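Local coordinates for protein epidermin leader peptide processing serine protease EpiP (Staphylococcus aureus subsp. aureus, PDB 3QFH) that is a subtilisin-like serine endopeptidase that probably cleaves the leader peptide from the precursor of the lantibiotic epidermin, at residues A[136-139]-A[140-143]; A[352-355]-A[356-360]; A[423-427]-A[428-432]. All blocks are in the same frame, centred on the assembly; numbering follows the deposited sequence.

Contact 1 (A[136-139]-A[140-143]); sequences NHDD and LKNN
With chi1 at -56°, Leu140 sets its CG beside its own backbone N and sends the CD1 methyl to the CB of His137, 3.9 Å away. His137 has CG anti to the backbone N (chi1 -168°), beside the carbonyl carbon, and its ND1 meets the chain two residues ahead. There the ring takes the N-H of Asp139 in its own plane: the bond from Asp139 N to His137 ND1 is 3.1 Å long. NE2 bonds to the carbonyl of Arg375, so both ring nitrogens are engaged and the rotation of the imidazole is fixed. The carbonyl of His137 closes the turn by accepting two backbone donors. Lys141 N approaches His137 O at 2.9 Å nearly along the C=O axis, whereas Leu140 N reaches the same oxygen from above the carbonyl plane. This tight turn lies in the loop that follows strand 126-130 of the parallel subtilase sheet, the strand ending in the presumed catalytic aspartate of the family, Asp130. Beyond it the chain has helical angles, but water replaces part of the regular bonding: one water spans Asp138 O and Asn142 N, another Asp139 O and Asn143 N. On the exposed side, Asp138 and Lys141 run alongside each other in the same direction, making a long salt bridge of 3.7 Å between Asp138 OD1 and Lys141 NZ. The buried carboxylate of Asp139 turns instead to Tyr376 OH, at the start of strand 376-379, and to the backbone N-H groups of Lys190 and Leu191.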
loop_
_atom_site.group_PDB
_atom_site.type_symbol
_atom_site.label_atom_id
_atom_site.label_comp_id
_atom_site.label_asym_id
_atom_site.label_seq_id
_atom_site.Cartn_x
_atom_site.Cartn_y
_atom_site.Cartn_z
ATOM N N ASN A 136 -20.338 2.338 3.823
ATOM C CA ASN A 136 -21.483 3.228 3.991
ATOM C C ASN A 136 -21.137 4.607 4.568
ATOM O O ASN A 136 -22.023 5.355 4.916
ATOM C CB ASN A 136 -22.585 2.523 4.813
ATOM C CG ASN A 136 -23.189 1.328 4.068
ATOM O OD1 ASN A 136 -23.256 1.321 2.833
ATOM N ND2 ASN A 136 -23.628 0.321 4.812
ATOM N N HIS A 137 -19.850 4.957 4.637
ATOM C CA HIS A 137 -19.476 6.292 5.073
ATOM C C HIS A 137 -20.056 7.246 4.038
ATOM O O HIS A 137 -19.895 7.000 2.845
ATOM C CB HIS A 137 -17.962 6.448 5.104
ATOM C CG HIS A 137 -17.503 7.682 5.803
ATOM N ND1 HIS A 137 -17.718 8.947 5.303
ATOM C CD2 HIS A 137 -16.806 7.843 6.950
ATOM C CE1 HIS A 137 -17.203 9.836 6.131
ATOM N NE2 HIS A 137 -16.650 9.192 7.144
ATOM N N ASP A 138 -20.715 8.320 4.487
ATOM C CA ASP A 138 -21.350 9.297 3.573
ATOM C C ASP A 138 -20.408 9.877 2.492
ATOM O O ASP A 138 -20.834 10.123 1.375
ATOM C CB ASP A 138 -21.973 10.458 4.359
ATOM C CG ASP A 138 -23.230 10.056 5.137
ATOM O OD1 ASP A 138 -23.762 8.942 4.936
ATOM O OD2 ASP A 138 -23.697 10.882 5.953
ATOM N N ASP A 139 -19.142 10.093 2.826
ATOM C CA ASP A 139 -18.175 10.612 1.857
ATOM C C ASP A 139 -17.576 9.547 0.931
ATOM O O ASP A 139 -16.929 9.886 -0.054
ATOM C CB ASP A 139 -17.039 11.339 2.569
ATOM C CG ASP A 139 -17.507 12.554 3.313
ATOM O OD1 ASP A 139 -18.713 12.897 3.241
ATOM O OD2 ASP A 139 -16.664 13.202 3.956
ATOM N N LEU A 140 -17.805 8.275 1.214
ATOM C CA LEU A 140 -17.198 7.208 0.402
ATOM C C LEU A 140 -18.178 6.329 -0.339
ATOM O O LEU A 140 -17.773 5.639 -1.254
ATOM C CB LEU A 140 -16.393 6.261 1.295
ATOM C CG LEU A 140 -15.299 6.860 2.175
ATOM C CD1 LEU A 140 -14.744 5.762 3.081
ATOM C CD2 LEU A 140 -14.215 7.466 1.304
ATOM N N LYS A 141 -19.447 6.326 0.054
ATOM C CA LYS A 141 -20.387 5.361 -0.516
ATOM C C LYS A 141 -20.579 5.478 -2.024
ATOM O O LYS A 141 -20.749 4.463 -2.694
ATOM C CB LYS A 141 -21.738 5.396 0.220
ATOM C CG LYS A 141 -22.500 6.732 0.128
ATOM C CD LYS A 141 -23.727 6.745 1.053
ATOM C CE LYS A 141 -24.472 8.088 0.991
ATOM N NZ LYS A 141 -25.708 8.089 1.848
ATOM N N ASN A 142 -20.548 6.686 -2.580
ATOM C CA ASN A 142 -20.763 6.792 -4.017
ATOM C C ASN A 142 -19.590 6.250 -4.843
ATOM O O ASN A 142 -19.785 5.768 -5.960
ATOM C CB ASN A 142 -21.089 8.225 -4.433
ATOM C CG ASN A 142 -21.633 8.298 -5.856
ATOM O OD1 ASN A 142 -21.127 9.041 -6.697
ATOM N ND2 ASN A 142 -22.621 7.460 -6.147
ATOM N N ASN A 143 -18.380 6.307 -4.290
ATOM C CA ASN A 143 -17.187 5.848 -4.999
ATOM C C ASN A 143 -16.813 4.386 -4.739
ATOM O O ASN A 143 -16.023 3.791 -5.479
ATOM C CB ASN A 143 -16.028 6.821 -4.721
ATOM C CG ASN A 143 -16.256 8.190 -5.401
ATOM O OD1 ASN A 143 -17.069 8.300 -6.339
ATOM N ND2 ASN A 143 -15.525 9.212 -4.968
HETATM O O HOH W 1 -20.528 9.222 -1.165
HETATM O O HOH W 2 -17.756 8.853 -2.402
#

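Contact 2 (A[352-355]-A[356-360]); sequences GVDK and WMNEG
Asp354 and Asn358, one helical turn apart, form the side-chain hydrogen bond of this contact. Asn358 ND2 donates to Asp354 OD1 over 3.0 Å with an N-H...O angle of 161°. Asp354 OD1 lies close to the amide plane of Asn358, but ND2 meets it on the anti side, tilted out of the carboxylate plane, and the two flat groups stand 82° apart. Asp354 reaches this position with CG anti to its N (chi1 180°), while Asn358 folds back with CG beside its own N.

Backbone bonds carry the last turns of helix 346-358. Trp356 N bonds to Gly352 O, Met357 N to Val353 O and Asn358 N to Asp354 O; Glu359, the first residue to leave helical angles, still gives its N-H to Lys355 O at 3.0 Å. Trp356 CB also sits against Gly352 O, at 3.2 Å. Gly360 follows with positive phi.

Among the apolar contacts, Val353 CG1 lies a long 4.4 Å from Met357 SD. The indole of Trp356 packs on Tyr361 and Met362, and its NE1 bonds to Glu365.

Charges meet less directly. The extended chain of Lys355 passes obliquely across Glu359, whose OE1 touches the methylene CE of Lys355 at 3.3 Å; Lys355 NZ stays 4.3 Å from Glu359 OE1, too far for a salt bridge.

The negative charge of Asp354 is thus met by a neutral amide, and Lys355 and Glu359 probably attract each other only loosely at this exposed helix end, which Trp356 links to helix 361-365, with Lys355 also touching Tyr361.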
loop_
_atom_site.group_PDB
_atom_site.type_symbol
_atom_site.label_atom_id
_atom_site.label_comp_id
_atom_site.label_asym_id
_atom_site.label_seq_id
_atom_site.Cartn_x
_atom_site.Cartn_y
_atom_site.Cartn_z
ATOM N N GLY A 352 3.885 18.806 24.163
ATOM C CA GLY A 352 3.125 17.891 25.017
ATOM C C GLY A 352 1.664 17.787 24.605
ATOM O O GLY A 352 1.150 18.633 23.880
ATOM N N VAL A 353 0.998 16.756 25.105
ATOM C CA VAL A 353 -0.379 16.430 24.732
ATOM C C VAL A 353 -1.393 17.561 24.929
ATOM O O VAL A 353 -2.126 17.905 24.013
ATOM C CB VAL A 353 -0.861 15.184 25.516
ATOM C CG1 VAL A 353 -2.332 14.902 25.242
ATOM C CG2 VAL A 353 -0.007 13.978 25.162
ATOM N N ASP A 354 -1.427 18.121 26.125
ATOM C CA ASP A 354 -2.397 19.169 26.470
ATOM C C ASP A 354 -2.399 20.315 25.452
ATOM O O ASP A 354 -3.390 20.550 24.769
ATOM C CB ASP A 354 -2.115 19.689 27.896
ATOM C CG ASP A 354 -3.080 20.790 28.335
ATOM O OD1 ASP A 354 -3.966 21.190 27.529
ATOM O OD2 ASP A 354 -2.951 21.261 29.492
ATOM N N LYS A 355 -1.268 20.999 25.338
ATOM C CA LYS A 355 -1.148 22.129 24.426
ATOM C C LYS A 355 -1.372 21.730 22.964
ATOM O O LYS A 355 -1.965 22.495 22.191
ATOM C CB LYS A 355 0.213 22.795 24.641
ATOM C CG LYS A 355 0.495 23.987 23.756
ATOM C CD LYS A 355 1.685 24.828 24.283
ATOM C CE LYS A 355 1.938 26.044 23.363
ATOM N NZ LYS A 355 3.087 26.866 23.800
ATOM N N TRP A 356 -0.937 20.517 22.594
ATOM C CA TRP A 356 -1.087 20.020 21.238
ATOM C C TRP A 356 -2.549 19.883 20.805
ATOM O O TRP A 356 -2.920 20.289 19.688
ATOM C CB TRP A 356 -0.361 18.668 21.108
ATOM C CG TRP A 356 -0.443 17.955 19.768
ATOM C CD1 TRP A 356 0.229 18.276 18.622
ATOM C CD2 TRP A 356 -1.147 16.737 19.483
ATOM N NE1 TRP A 356 -0.056 17.372 17.633
ATOM C CE2 TRP A 356 -0.889 16.409 18.137
ATOM C CE3 TRP A 356 -1.991 15.903 20.231
ATOM C CZ2 TRP A 356 -1.441 15.293 17.524
ATOM C CZ3 TRP A 356 -2.543 14.798 19.616
ATOM C CH2 TRP A 356 -2.274 14.506 18.277
ATOM N N MET A 357 -3.387 19.320 21.668
ATOM C CA MET A 357 -4.792 19.085 21.274
ATOM C C MET A 357 -5.720 20.261 21.551
ATOM O O MET A 357 -6.742 20.398 20.900
ATOM C CB MET A 357 -5.360 17.800 21.934
ATOM C CG MET A 357 -5.474 17.805 23.440
ATOM S SD MET A 357 -6.359 16.354 24.134
ATOM C CE MET A 357 -8.015 16.622 23.475
ATOM N N ASN A 358 -5.361 21.100 22.515
ATOM C CA ASN A 358 -6.223 22.212 22.925
ATOM C C ASN A 358 -5.825 23.593 22.413
ATOM O O ASN A 358 -6.615 24.509 22.529
ATOM C CB ASN A 358 -6.320 22.262 24.450
ATOM C CG ASN A 358 -7.020 21.055 25.030
ATOM O OD1 ASN A 358 -8.026 20.570 24.489
ATOM N ND2 ASN A 358 -6.501 20.565 26.148
ATOM N N GLU A 359 -4.623 23.735 21.863
ATOM C CA GLU A 359 -4.186 25.026 21.304
ATOM C C GLU A 359 -3.969 24.993 19.792
ATOM O O GLU A 359 -3.202 25.775 19.241
ATOM C CB GLU A 359 -2.964 25.572 22.036
ATOM C CG GLU A 359 -3.226 25.878 23.516
ATOM C CD GLU A 359 -2.085 26.665 24.171
ATOM O OE1 GLU A 359 -1.203 27.176 23.441
ATOM O OE2 GLU A 359 -2.067 26.780 25.415
ATOM N N GLY A 360 -4.639 24.066 19.119
ATOM C CA GLY A 360 -4.648 24.037 17.670
ATOM C C GLY A 360 -3.540 23.354 16.892
ATOM O O GLY A 360 -3.645 23.235 15.667
#

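Contact 3 (A[423-427]-A[428-432]); sequences KPFSR and YGHGE. With EDO (1,2-ethanediol), chain J; SO4 (sulfate ion), chain M.
The rings of Phe425 and His430 form an edge-to-face pair, with planes at 80° and centroids 4.9 Å apart. The edge of Phe425 is presented to the imidazole face, with CE2 over the middle of the His430 ring. Gly429 lies over one face of the Phe425 ring, its CA 3.7 Å from the centroid and almost on the normal, in a CH-pi contact. Phe425 attains this with CG anti to its backbone N (chi1 -166°), folding the ring back over the glycine.

Tyr428 faces elsewhere: CE2 touches Lys423 O at 3.2 Å, and its hydroxyl bonds to the backbone N of Leu325. Backbone bonds of 3.1 Å from Tyr428 N to Pro424 O and 2.8 Å from Gly429 N to Phe425 O close the short helix 425-428. Gly429, with positive phi, is the second residue of the type II' beta turn from Tyr428 to Gly431.

At the helix start, Phe425 N and Ser426 N donate to O2 and O1 of a 1,2-ethanediol. His430 ND1 donates to O4 of a sulfate at 2.7 Å, and its ring also stacks with Tyr414. Both small molecules probably come from the crystallisation liquor; the anion might favour a protonated imidazole.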
loop_
_atom_site.group_PDB
_atom_site.type_symbol
_atom_site.label_atom_id
_atom_site.label_comp_id
_atom_site.label_asym_id
_atom_site.label_seq_id
_atom_site.Cartn_x
_atom_site.Cartn_y
_atom_site.Cartn_z
ATOM N N LYS A 423 14.309 19.357 -2.085
ATOM C CA LYS A 423 15.572 18.655 -2.276
ATOM C C LYS A 423 16.159 18.276 -0.923
ATOM O O LYS A 423 15.823 18.891 0.072
ATOM C CB LYS A 423 16.566 19.532 -3.049
ATOM C CG LYS A 423 16.970 20.861 -2.413
ATOM C CD LYS A 423 15.785 21.835 -2.318
ATOM C CE LYS A 423 16.236 23.304 -2.197
ATOM N NZ LYS A 423 15.065 24.246 -2.375
ATOM N N PRO A 424 17.065 17.285 -0.887
ATOM C CA PRO A 424 17.616 16.500 -1.978
ATOM C C PRO A 424 16.747 15.356 -2.445
ATOM O O PRO A 424 15.769 15.005 -1.785
ATOM C CB PRO A 424 18.924 15.955 -1.383
ATOM C CG PRO A 424 18.683 15.871 0.026
ATOM C CD PRO A 424 17.756 16.996 0.379
ATOM N N PHE A 425 17.130 14.771 -3.584
ATOM C CA PHE A 425 16.406 13.665 -4.199
ATOM C C PHE A 425 16.327 12.472 -3.243
ATOM O O PHE A 425 15.312 11.773 -3.183
ATOM C CB PHE A 425 17.079 13.249 -5.525
ATOM C CG PHE A 425 16.217 12.354 -6.403
ATOM C CD1 PHE A 425 16.105 10.990 -6.146
ATOM C CD2 PHE A 425 15.534 12.884 -7.496
ATOM C CE1 PHE A 425 15.294 10.151 -6.961
ATOM C CE2 PHE A 425 14.742 12.072 -8.326
ATOM C CZ PHE A 425 14.619 10.700 -8.055
ATOM N N SER A 426 17.388 12.246 -2.479
ATOM C CA SER A 426 17.411 11.123 -1.529
ATOM C C SER A 426 16.291 11.217 -0.496
ATOM O O SER A 426 15.918 10.211 0.078
ATOM C CB SER A 426 18.765 11.031 -0.841
ATOM O OG SER A 426 19.047 12.218 -0.145
ATOM N N ARG A 427 15.747 12.414 -0.271
ATOM C CA ARG A 427 14.659 12.577 0.684
ATOM C C ARG A 427 13.271 12.745 0.051
ATOM O O ARG A 427 12.308 12.134 0.533
ATOM C CB ARG A 427 14.941 13.745 1.634
ATOM C CG ARG A 427 16.295 13.640 2.310
ATOM C CD ARG A 427 16.384 14.530 3.517
ATOM N NE ARG A 427 15.627 13.951 4.624
ATOM C CZ ARG A 427 15.383 14.552 5.784
ATOM N NH1 ARG A 427 15.824 15.785 6.014
ATOM N NH2 ARG A 427 14.682 13.914 6.716
ATOM N N TYR A 428 13.182 13.534 -1.031
ATOM C CA TYR A 428 11.902 13.849 -1.683
ATOM C C TYR A 428 11.651 13.183 -3.028
ATOM O O TYR A 428 10.540 13.301 -3.583
ATOM C CB TYR A 428 11.796 15.368 -1.908
ATOM C CG TYR A 428 11.888 16.155 -0.630
ATOM C CD1 TYR A 428 10.747 16.426 0.130
ATOM C CD2 TYR A 428 13.113 16.572 -0.146
ATOM C CE1 TYR A 428 10.828 17.129 1.320
ATOM C CE2 TYR A 428 13.206 17.269 1.048
ATOM C CZ TYR A 428 12.057 17.541 1.775
ATOM O OH TYR A 428 12.158 18.226 2.951
ATOM N N GLY A 429 12.666 12.516 -3.563
ATOM C CA GLY A 429 12.551 11.931 -4.866
ATOM C C GLY A 429 12.393 13.105 -5.810
ATOM O O GLY A 429 13.059 14.121 -5.637
ATOM N N HIS A 430 11.485 12.991 -6.762
ATOM C CA HIS A 430 11.246 14.076 -7.738
ATOM C C HIS A 430 10.592 15.321 -7.150
ATOM O O HIS A 430 10.537 16.366 -7.810
ATOM C CB HIS A 430 10.436 13.574 -8.933
ATOM C CG HIS A 430 11.153 12.554 -9.747
ATOM N ND1 HIS A 430 12.097 12.896 -10.692
ATOM C CD2 HIS A 430 11.055 11.202 -9.779
ATOM C CE1 HIS A 430 12.561 11.793 -11.258
ATOM N NE2 HIS A 430 11.938 10.754 -10.730
ATOM N N GLY A 431 10.101 15.223 -5.921
ATOM C CA GLY A 431 9.550 16.376 -5.222
ATOM C C GLY A 431 8.196 16.101 -4.625
ATOM O O GLY A 431 7.692 14.984 -4.707
ATOM N N GLU A 432 7.600 17.135 -4.032
ATOM C CA GLU A 432 6.280 17.010 -3.439
ATOM C C GLU A 432 5.228 17.031 -4.549
ATOM O O GLU A 432 5.310 17.813 -5.490
ATOM C CB GLU A 432 6.020 18.141 -2.434
ATOM C CG GLU A 432 4.790 17.916 -1.556
ATOM C CD GLU A 432 4.549 19.043 -0.564
ATOM O OE1 GLU A 432 4.519 20.221 -0.995
ATOM O OE2 GLU A 432 4.363 18.744 0.645
HETATM C C1 EDO J . 20.996 14.480 -3.900
HETATM O O1 EDO J . 20.174 13.375 -3.492
HETATM C C2 EDO J . 20.507 15.054 -5.230
HETATM O O2 EDO J . 19.458 16.017 -5.023
HETATM S S SO4 M . 14.110 15.495 -12.130
HETATM O O1 SO4 M . 14.308 14.411 -13.093
HETATM O O2 SO4 M . 15.253 16.395 -12.087
HETATM O O3 SO4 M . 12.897 16.219 -12.482
HETATM O O4 SO4 M . 13.939 14.913 -10.797
#

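The three contacts come in series along the chain, all in its subtilisin-like part and none touching another. Contact 1 follows strand 126-130, an interior strand of the seven-stranded parallel sheet; contact 2 ends helix 346-358, which comes after strand 338-341 at the sheet's outer edge; contact 3 spans helix 425-428 and the loop leading to helix 435-439. Contacts 1 and 2 are about 31 Å apart between centres, as are contacts 2 and 3, and the centres of contacts 1 and 3 lie about 34 Å apart. They are separate local turns and helix ends within the subtilisin-like domain of the protease.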